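PDB 3W5M: alpha-L-rhamnosidase from Streptomyces avermitilis, which hydrolyses terminal non-reducing alpha-L-rhamnose residues from alpha-L-rhamnosides, releasing L-rhamnose from citrus flavonoids and from the arabinogalactan-protein gum arabic. Local coordinates for residues E12-P17 with S657-T662; D58-G63 with V73-P78; Y86-R91 with S106-G111. All blocks are in the same frame, centred on the assembly; numbering follows the deposited sequence.

From the N terminus, residues 12-17 form a loop after strand 10-11 and meet residues 657-662, about 640 positions later, at the start of helix 658-671. Interaction 1 thus closes a very long loop and ties the N-terminal immunoglobulin-like domain to the helical catalytic domain. Interactions 2 and 3 both fall within that span, one after the other without crossing. Interaction 2 closes a short loop between residues 58-63 and 73-78, joining the two sheets of the N-terminal domain; interaction 3 pairs the strands of the hairpin 86-91 with 106-111. Val59 packs on Tyr86 and Tyr75 on Trp108, while Pro17 O meets Glu109 N, linking interactions 1 and 3.

Interaction 1 of 3, residues E12-P17 with S657-T662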
# COMPACT_ATOMS: atom_id res chain seq x y z
N GLU A 12 -14.43 13.64 -10.71
CA GLU A 12 -13.73 13.05 -9.58
C GLU A 12 -12.32 12.56 -9.96
O GLU A 12 -11.94 11.43 -9.62
CB GLU A 12 -14.56 11.93 -8.93
CG GLU A 12 -15.88 12.40 -8.32
CD GLU A 12 -15.68 13.23 -7.05
OE1 GLU A 12 -14.73 12.94 -6.27
OE2 GLU A 12 -16.47 14.18 -6.82
N TYR A 13 -11.55 13.45 -10.62
CA TYR A 13 -10.14 13.25 -10.97
C TYR A 13 -9.91 12.29 -12.12
O TYR A 13 -8.76 12.03 -12.46
CB TYR A 13 -9.33 12.75 -9.75
CG TYR A 13 -9.20 13.80 -8.66
CD1 TYR A 13 -8.21 14.75 -8.73
CD2 TYR A 13 -10.06 13.82 -7.57
CE1 TYR A 13 -8.07 15.72 -7.74
CE2 TYR A 13 -9.93 14.78 -6.56
CZ TYR A 13 -8.94 15.73 -6.66
OH TYR A 13 -8.74 16.70 -5.67
N VAL A 14 -10.95 11.72 -12.69
CA VAL A 14 -10.68 10.72 -13.75
C VAL A 14 -11.55 10.95 -15.00
O VAL A 14 -12.62 11.54 -14.91
CB VAL A 14 -10.79 9.25 -13.26
CG1 VAL A 14 -9.97 8.97 -11.99
CG2 VAL A 14 -12.21 8.82 -13.08
N GLN A 15 -11.11 10.43 -16.14
CA GLN A 15 -11.91 10.47 -17.34
C GLN A 15 -12.84 9.26 -17.35
O GLN A 15 -12.40 8.12 -17.17
CB GLN A 15 -11.00 10.46 -18.57
CG GLN A 15 -10.06 11.66 -18.66
CD GLN A 15 -9.85 12.10 -20.09
OE1 GLN A 15 -9.34 11.35 -20.93
NE2 GLN A 15 -10.30 13.30 -20.40
N ARG A 16 -14.13 9.50 -17.50
CA ARG A 16 -15.11 8.40 -17.64
C ARG A 16 -15.14 7.36 -16.51
O ARG A 16 -15.02 6.15 -16.75
CB ARG A 16 -14.95 7.72 -19.02
CG ARG A 16 -15.07 8.68 -20.20
CD ARG A 16 -14.80 7.97 -21.53
NE ARG A 16 -13.41 7.51 -21.56
CZ ARG A 16 -12.37 8.25 -21.95
NH1 ARG A 16 -12.50 9.49 -22.40
NH2 ARG A 16 -11.16 7.72 -21.87
N PRO A 17 -15.31 7.80 -15.25
CA PRO A 17 -15.35 6.81 -14.17
C PRO A 17 -16.58 5.95 -14.29
O PRO A 17 -17.67 6.46 -14.55
CB PRO A 17 -15.43 7.66 -12.90
CG PRO A 17 -15.96 8.98 -13.33
CD PRO A 17 -15.47 9.18 -14.76
N SER A 657 -2.41 11.96 -6.35
CA SER A 657 -2.54 11.31 -5.06
C SER A 657 -3.85 11.68 -4.36
O SER A 657 -4.11 11.20 -3.26
CB SER A 657 -1.33 11.68 -4.15
OG SER A 657 -0.12 11.18 -4.72
N ALA A 658 -4.71 12.45 -5.04
CA ALA A 658 -5.97 12.88 -4.42
C ALA A 658 -6.92 11.74 -4.10
O ALA A 658 -7.40 11.63 -2.99
CB ALA A 658 -6.66 13.92 -5.28
N ARG A 659 -7.23 10.89 -5.08
CA ARG A 659 -8.16 9.82 -4.78
C ARG A 659 -7.54 8.87 -3.73
O ARG A 659 -8.24 8.38 -2.83
CB ARG A 659 -8.48 9.03 -6.05
CG ARG A 659 -9.33 9.79 -7.09
CD ARG A 659 -9.50 8.90 -8.33
NE ARG A 659 -8.20 8.73 -8.98
CZ ARG A 659 -7.82 7.62 -9.63
NH1 ARG A 659 -8.62 6.57 -9.74
NH2 ARG A 659 -6.59 7.56 -10.16
N PHE A 660 -6.23 8.60 -3.86
CA PHE A 660 -5.56 7.61 -2.99
C PHE A 660 -5.56 8.08 -1.54
O PHE A 660 -5.94 7.34 -0.64
CB PHE A 660 -4.12 7.34 -3.45
CG PHE A 660 -3.50 6.10 -2.84
CD1 PHE A 660 -3.92 4.81 -3.23
CD2 PHE A 660 -2.51 6.21 -1.87
CE1 PHE A 660 -3.34 3.66 -2.67
CE2 PHE A 660 -1.93 5.08 -1.30
CZ PHE A 660 -2.35 3.80 -1.71
N LEU A 661 -5.14 9.32 -1.32
CA LEU A 661 -5.08 9.85 0.05
C LEU A 661 -6.44 10.28 0.60
O LEU A 661 -6.64 10.20 1.80
CB LEU A 661 -4.00 10.94 0.21
CG LEU A 661 -2.64 10.35 -0.16
CD1 LEU A 661 -1.65 11.51 -0.18
CD2 LEU A 661 -2.19 9.23 0.79
N THR A 662 -7.36 10.70 -0.27
CA THR A 662 -8.78 10.86 0.14
C THR A 662 -9.32 9.58 0.74
O THR A 662 -9.91 9.59 1.82
CB THR A 662 -9.69 11.34 -1.03
OG1 THR A 662 -9.22 12.61 -1.49
CG2 THR A 662 -11.16 11.48 -0.58
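Arg659 reaches from the first turn of helix 658-671 along the loop 12-17, meeting a new partner at almost every step beyond CB. Its CG, turned beside the backbone N and anti to the carbonyl carbon (chi1 -69°), lies 4.0 Å from Tyr13 CB. Arg659 CD comes next, 3.7 Å from Glu12 O, and is also in contact with Val14 CG1. A bend at chi3 (-67°) then swings the guanidinium under the valine: Val14 CG1 sits over one of its faces, off toward the rim, 3.5 Å from Arg659 CZ. The two side chains cross at about a right angle, and the one methyl touches NE, CZ and NH1 of Arg659. The charged end is held by partners outside the loop: NH2 of Arg659 forms a salt bridge with Glu656 and a hydrogen bond with Ser595 O. One residue earlier in the helix, Ala658 CB presses on a face of the Tyr13 ring in a CH-pi contact. It lies 3.5 Å from the Tyr13 ring centroid and 24° off the ring normal, displaced toward the phenol end, so that Ala658 CB to Tyr13 CZ is a tight 3.2 Å. Tyr13 OH is bonded to Asp712, which fixes the far end of the ring. Thr662 OG1 and N reach Ala658 O from opposite faces of its carbonyl plane, the hydroxyl donating over 2.6 Å. The contact is interdomain packing: a loop of the N-terminal immunoglobulin-like domain, consistent with the fibronectin type 3 fold described for this enzyme, rests on a helix of the (alpha/alpha)6 barrel, the catalytic fold of family 78 glycoside hydrolases.

Interaction 2 of 3, residues D58-G63 with V73-P78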
# COMPACT_ATOMS: atom_id res chain seq x y z
N ASP A 58 -31.85 16.48 -20.80
CA ASP A 58 -32.95 16.01 -19.95
C ASP A 58 -32.56 15.82 -18.48
O ASP A 58 -33.44 15.55 -17.66
CB ASP A 58 -33.53 14.70 -20.50
CG ASP A 58 -32.49 13.60 -20.62
OD1 ASP A 58 -31.30 13.86 -20.33
OD2 ASP A 58 -32.86 12.48 -21.01
N VAL A 59 -31.28 15.95 -18.12
CA VAL A 59 -30.90 15.80 -16.70
C VAL A 59 -30.64 17.16 -16.05
O VAL A 59 -31.30 17.54 -15.09
CB VAL A 59 -29.71 14.80 -16.53
CG1 VAL A 59 -29.29 14.64 -15.07
CG2 VAL A 59 -30.04 13.45 -17.14
N TRP A 60 -29.69 17.92 -16.59
CA TRP A 60 -29.33 19.20 -16.00
C TRP A 60 -28.79 20.16 -17.05
O TRP A 60 -28.17 19.75 -18.03
CB TRP A 60 -28.26 19.02 -14.92
CG TRP A 60 -27.94 20.25 -14.08
CD1 TRP A 60 -28.84 21.13 -13.52
CD2 TRP A 60 -26.64 20.67 -13.64
NE1 TRP A 60 -28.17 22.08 -12.79
CE2 TRP A 60 -26.82 21.82 -12.84
CE3 TRP A 60 -25.34 20.18 -13.84
CZ2 TRP A 60 -25.75 22.50 -12.26
CZ3 TRP A 60 -24.27 20.86 -13.27
CH2 TRP A 60 -24.48 22.01 -12.48
N ASP A 61 -29.06 21.43 -16.83
CA ASP A 61 -28.44 22.51 -17.55
C ASP A 61 -28.22 23.61 -16.54
O ASP A 61 -29.17 24.23 -16.11
CB ASP A 61 -29.34 23.01 -18.68
CG ASP A 61 -28.64 24.01 -19.59
OD1 ASP A 61 -27.78 24.80 -19.11
OD2 ASP A 61 -28.94 23.99 -20.80
N SER A 62 -26.97 23.86 -16.17
CA SER A 62 -26.68 24.88 -15.17
C SER A 62 -27.09 26.26 -15.66
O SER A 62 -27.18 27.18 -14.86
CB SER A 62 -25.19 24.94 -14.88
OG SER A 62 -24.48 25.22 -16.08
N GLY A 63 -27.30 26.39 -16.98
CA GLY A 63 -27.26 27.71 -17.62
C GLY A 63 -25.89 28.37 -17.47
O GLY A 63 -24.96 27.78 -16.90
N VAL A 73 -15.78 21.39 -9.75
CA VAL A 73 -17.10 22.04 -9.63
C VAL A 73 -18.16 20.97 -9.41
O VAL A 73 -18.32 20.06 -10.25
CB VAL A 73 -17.43 22.88 -10.89
CG1 VAL A 73 -18.81 23.53 -10.74
CG2 VAL A 73 -16.35 23.90 -11.15
N PRO A 74 -18.87 21.02 -8.26
CA PRO A 74 -19.83 19.94 -7.98
C PRO A 74 -21.06 19.97 -8.86
O PRO A 74 -21.68 21.03 -9.07
CB PRO A 74 -20.25 20.16 -6.52
CG PRO A 74 -19.74 21.50 -6.14
CD PRO A 74 -18.72 21.96 -7.14
N TYR A 75 -21.40 18.80 -9.38
CA TYR A 75 -22.72 18.59 -9.98
C TYR A 75 -23.80 19.15 -9.06
O TYR A 75 -23.82 18.85 -7.87
CB TYR A 75 -22.96 17.11 -10.19
CG TYR A 75 -24.37 16.79 -10.65
CD1 TYR A 75 -24.75 16.98 -11.98
CD2 TYR A 75 -25.32 16.28 -9.76
CE1 TYR A 75 -26.04 16.68 -12.41
CE2 TYR A 75 -26.62 15.98 -10.17
CZ TYR A 75 -26.97 16.18 -11.49
OH TYR A 75 -28.25 15.88 -11.90
N ALA A 76 -24.69 19.97 -9.62
CA ALA A 76 -25.77 20.55 -8.78
C ALA A 76 -27.12 20.50 -9.46
O ALA A 76 -27.95 21.38 -9.29
CB ALA A 76 -25.42 21.98 -8.34
N GLY A 77 -27.36 19.43 -10.21
CA GLY A 77 -28.68 19.19 -10.78
C GLY A 77 -29.52 18.25 -9.92
O GLY A 77 -29.22 18.06 -8.75
N PRO A 78 -30.58 17.67 -10.51
CA PRO A 78 -31.51 16.77 -9.81
C PRO A 78 -30.81 15.51 -9.30
O PRO A 78 -29.79 15.12 -9.86
CB PRO A 78 -32.56 16.46 -10.89
CG PRO A 78 -32.51 17.63 -11.81
CD PRO A 78 -31.06 18.00 -11.87
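Tyr75 OH, with Val59 CG1 against it at 3.6 Å, donates to Pro78 O over 2.7 Å. The hydroxyl meets that carbonyl in its plane, on a lone pair, and the bond spans residues 75-78, closing them into a compact loop with the phenol ring lying along it. Gly77 N sits over the centre of one face of this ring and also over a face of Trp60, in the corner the two steeply inclined rings make. Trp60 CG stands anti to the backbone N (chi1 -171°) and carries the indole beneath residues 76 and 77. Gly77 CA lies 3.4 Å from the centroid of the five-membered ring of Trp60, 13° off its normal, a close CH-pi contact that depends on the absence of a side chain there. Farther along the indole, Ala76 N lies over the same face, 3.5 Å from Trp60 CH2, while Ser62 N lies over the opposite face. The six-membered ring of Trp60 and the Tyr75 ring touch obliquely, CE3 of Trp60 to CD1 of Tyr75 at 3.7 Å. Beside the hydroxyl bond, the Pro78 ring comes in through CD, 3.3 Å from Val59 O. Val59 and Trp60 both face Val47, a classic beta bulge where strand 60-66 begins at the edge of its four-stranded sheet. Strand 73-74 belongs to the other sheet, paired with strand 26-32, so Trp60, which also touches Val45 and Val47 of strand 40-48, and Tyr75, which reaches Pro25, join the two sheets at one margin of the immunoglobulin-like domain.

Interaction 3 of 3, residues Y86-R91 with S106-G111; sequences YFWSVR and SWWETG
Tyr86 and Trp108, and likewise Trp88 and Ser106, are antiparallel hydrogen-bonded pairs, each joined by two backbone bonds. The shortest runs from Tyr86 N to Trp108 O, 2.7 Å. Between these two pairs lies the non-hydrogen-bonded pair Phe87-Trp107, with the CA atoms of Phe87 and Trp107 just 4.2 Å apart. Here CA-H...O contacts add to the pairing: Trp107 CA meets Tyr86 O at 3.1 Å and Phe87 CA meets Ser106 O at 3.2 Å. Aromatic contacts gather on the face that carries Tyr86, Trp88 and Trp108. Tyr86 CB sits over a face of Trp108, 3.7 Å from the centroid of the six-membered ring of Trp108 and 8° off its normal, while the two ring planes are only 26° apart but displaced, with little overlap. With chi1 of 79°, Trp108 CG lies between its backbone N and carbonyl carbon, which brings the indole back across the neighbouring strand. Its edge points at the face of Trp88 in an offset edge-to-face pair, Trp108 CE3 to Trp88 CD1 at 3.7 Å. On the opposite face of the sheet, Trp107 CB lies over the ring of Phe87. Polar groups at the end of the cluster share one water, which accepts from Trp88 NE1 in the plane of the indole and is hydrogen-bonded to Ser106 OG at 2.8 Å. The hairpin forms one side of a four-stranded sheet: strand 85-94 pairs onward with strand 40-48, and strand 106-110 is outermost. Trp88 packs across the sandwich on Leu27 and Trp29 of strand 26-32, and both Trp88 and Trp108 reach Val11 of strand 10-11.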
# COMPACT_ATOMS: atom_id res chain seq x y z
N TYR A 86 -24.38 9.02 -17.21
CA TYR A 86 -24.68 10.42 -17.42
C TYR A 86 -23.68 11.05 -18.37
O TYR A 86 -22.48 11.05 -18.10
CB TYR A 86 -24.67 11.19 -16.09
CG TYR A 86 -25.83 10.79 -15.21
CD1 TYR A 86 -27.09 11.37 -15.38
CD2 TYR A 86 -25.69 9.79 -14.25
CE1 TYR A 86 -28.17 10.99 -14.59
CE2 TYR A 86 -26.78 9.40 -13.45
CZ TYR A 86 -28.00 10.01 -13.62
OH TYR A 86 -29.08 9.65 -12.83
N PHE A 87 -24.19 11.59 -19.47
CA PHE A 87 -23.33 12.25 -20.45
C PHE A 87 -23.27 13.73 -20.12
O PHE A 87 -24.24 14.31 -19.59
CB PHE A 87 -23.82 12.00 -21.87
CG PHE A 87 -23.67 10.58 -22.31
CD1 PHE A 87 -24.64 9.65 -22.01
CD2 PHE A 87 -22.54 10.17 -23.03
CE1 PHE A 87 -24.51 8.33 -22.42
CE2 PHE A 87 -22.40 8.86 -23.44
CZ PHE A 87 -23.39 7.94 -23.14
N TRP A 88 -22.10 14.32 -20.31
CA TRP A 88 -21.94 15.72 -20.01
C TRP A 88 -20.99 16.43 -20.93
O TRP A 88 -20.14 15.84 -21.58
CB TRP A 88 -21.57 15.96 -18.53
CG TRP A 88 -20.13 15.62 -18.18
CD1 TRP A 88 -19.60 14.38 -18.08
CD2 TRP A 88 -19.08 16.55 -17.89
NE1 TRP A 88 -18.25 14.48 -17.76
CE2 TRP A 88 -17.92 15.80 -17.62
CE3 TRP A 88 -19.02 17.95 -17.82
CZ2 TRP A 88 -16.70 16.39 -17.26
CZ3 TRP A 88 -17.80 18.56 -17.49
CH2 TRP A 88 -16.65 17.77 -17.21
N SER A 89 -21.14 17.74 -20.93
CA SER A 89 -20.39 18.62 -21.77
C SER A 89 -20.37 19.95 -21.07
O SER A 89 -21.30 20.29 -20.34
CB SER A 89 -21.10 18.75 -23.13
OG SER A 89 -20.24 19.33 -24.08
N VAL A 90 -19.30 20.70 -21.27
CA VAL A 90 -19.18 22.04 -20.71
C VAL A 90 -18.64 22.99 -21.80
O VAL A 90 -17.95 22.56 -22.75
CB VAL A 90 -18.26 22.05 -19.45
CG1 VAL A 90 -16.84 21.60 -19.78
CG2 VAL A 90 -18.25 23.40 -18.77
N ARG A 91 -18.96 24.26 -21.65
CA ARG A 91 -18.38 25.32 -22.46
C ARG A 91 -18.16 26.48 -21.53
O ARG A 91 -18.78 26.57 -20.46
CB ARG A 91 -19.28 25.73 -23.64
CG ARG A 91 -20.62 26.32 -23.26
CD ARG A 91 -21.19 27.09 -24.44
NE ARG A 91 -22.55 27.53 -24.19
CZ ARG A 91 -23.35 28.02 -25.13
NH1 ARG A 91 -22.92 28.11 -26.38
NH2 ARG A 91 -24.59 28.42 -24.81
N SER A 106 -18.61 13.71 -22.79
CA SER A 106 -17.96 12.69 -21.99
C SER A 106 -19.03 12.06 -21.10
O SER A 106 -20.21 12.38 -21.24
CB SER A 106 -16.82 13.29 -21.15
OG SER A 106 -16.07 12.23 -20.54
N TRP A 107 -18.65 11.17 -20.18
CA TRP A 107 -19.66 10.55 -19.35
C TRP A 107 -19.09 10.08 -18.02
O TRP A 107 -17.85 9.90 -17.88
CB TRP A 107 -20.34 9.37 -20.10
CG TRP A 107 -19.40 8.27 -20.57
CD1 TRP A 107 -18.87 8.12 -21.85
CD2 TRP A 107 -18.91 7.15 -19.81
NE1 TRP A 107 -18.07 7.01 -21.89
CE2 TRP A 107 -18.08 6.38 -20.67
CE3 TRP A 107 -19.07 6.72 -18.47
CZ2 TRP A 107 -17.42 5.22 -20.24
CZ3 TRP A 107 -18.41 5.56 -18.05
CH2 TRP A 107 -17.60 4.83 -18.93
N TRP A 108 -19.97 9.93 -17.03
CA TRP A 108 -19.66 9.09 -15.86
C TRP A 108 -20.84 8.15 -15.65
O TRP A 108 -21.94 8.43 -16.13
CB TRP A 108 -19.36 9.92 -14.60
CG TRP A 108 -20.56 10.48 -13.87
CD1 TRP A 108 -21.23 9.92 -12.82
CD2 TRP A 108 -21.22 11.73 -14.14
NE1 TRP A 108 -22.26 10.74 -12.41
CE2 TRP A 108 -22.27 11.86 -13.20
CE3 TRP A 108 -21.00 12.77 -15.06
CZ2 TRP A 108 -23.11 12.98 -13.16
CZ3 TRP A 108 -21.84 13.87 -15.04
CH2 TRP A 108 -22.87 13.97 -14.08
N GLU A 109 -20.62 7.04 -14.96
CA GLU A 109 -21.69 6.11 -14.70
C GLU A 109 -21.77 5.82 -13.20
O GLU A 109 -20.77 5.46 -12.58
CB GLU A 109 -21.51 4.83 -15.52
CG GLU A 109 -22.66 3.84 -15.38
CD GLU A 109 -22.50 2.61 -16.27
OE1 GLU A 109 -22.23 2.78 -17.48
OE2 GLU A 109 -22.65 1.47 -15.78
N THR A 110 -22.96 5.97 -12.63
CA THR A 110 -23.14 5.67 -11.21
C THR A 110 -23.11 4.18 -10.97
O THR A 110 -23.46 3.35 -11.85
CB THR A 110 -24.46 6.27 -10.67
OG1 THR A 110 -25.57 5.75 -11.42
CG2 THR A 110 -24.43 7.77 -10.83
N GLY A 111 -22.67 3.82 -9.76
CA GLY A 111 -22.82 2.45 -9.30
C GLY A 111 -24.15 2.20 -8.63
O GLY A 111 -25.18 2.82 -8.97
O HOH W 1 -15.71 12.57 -17.74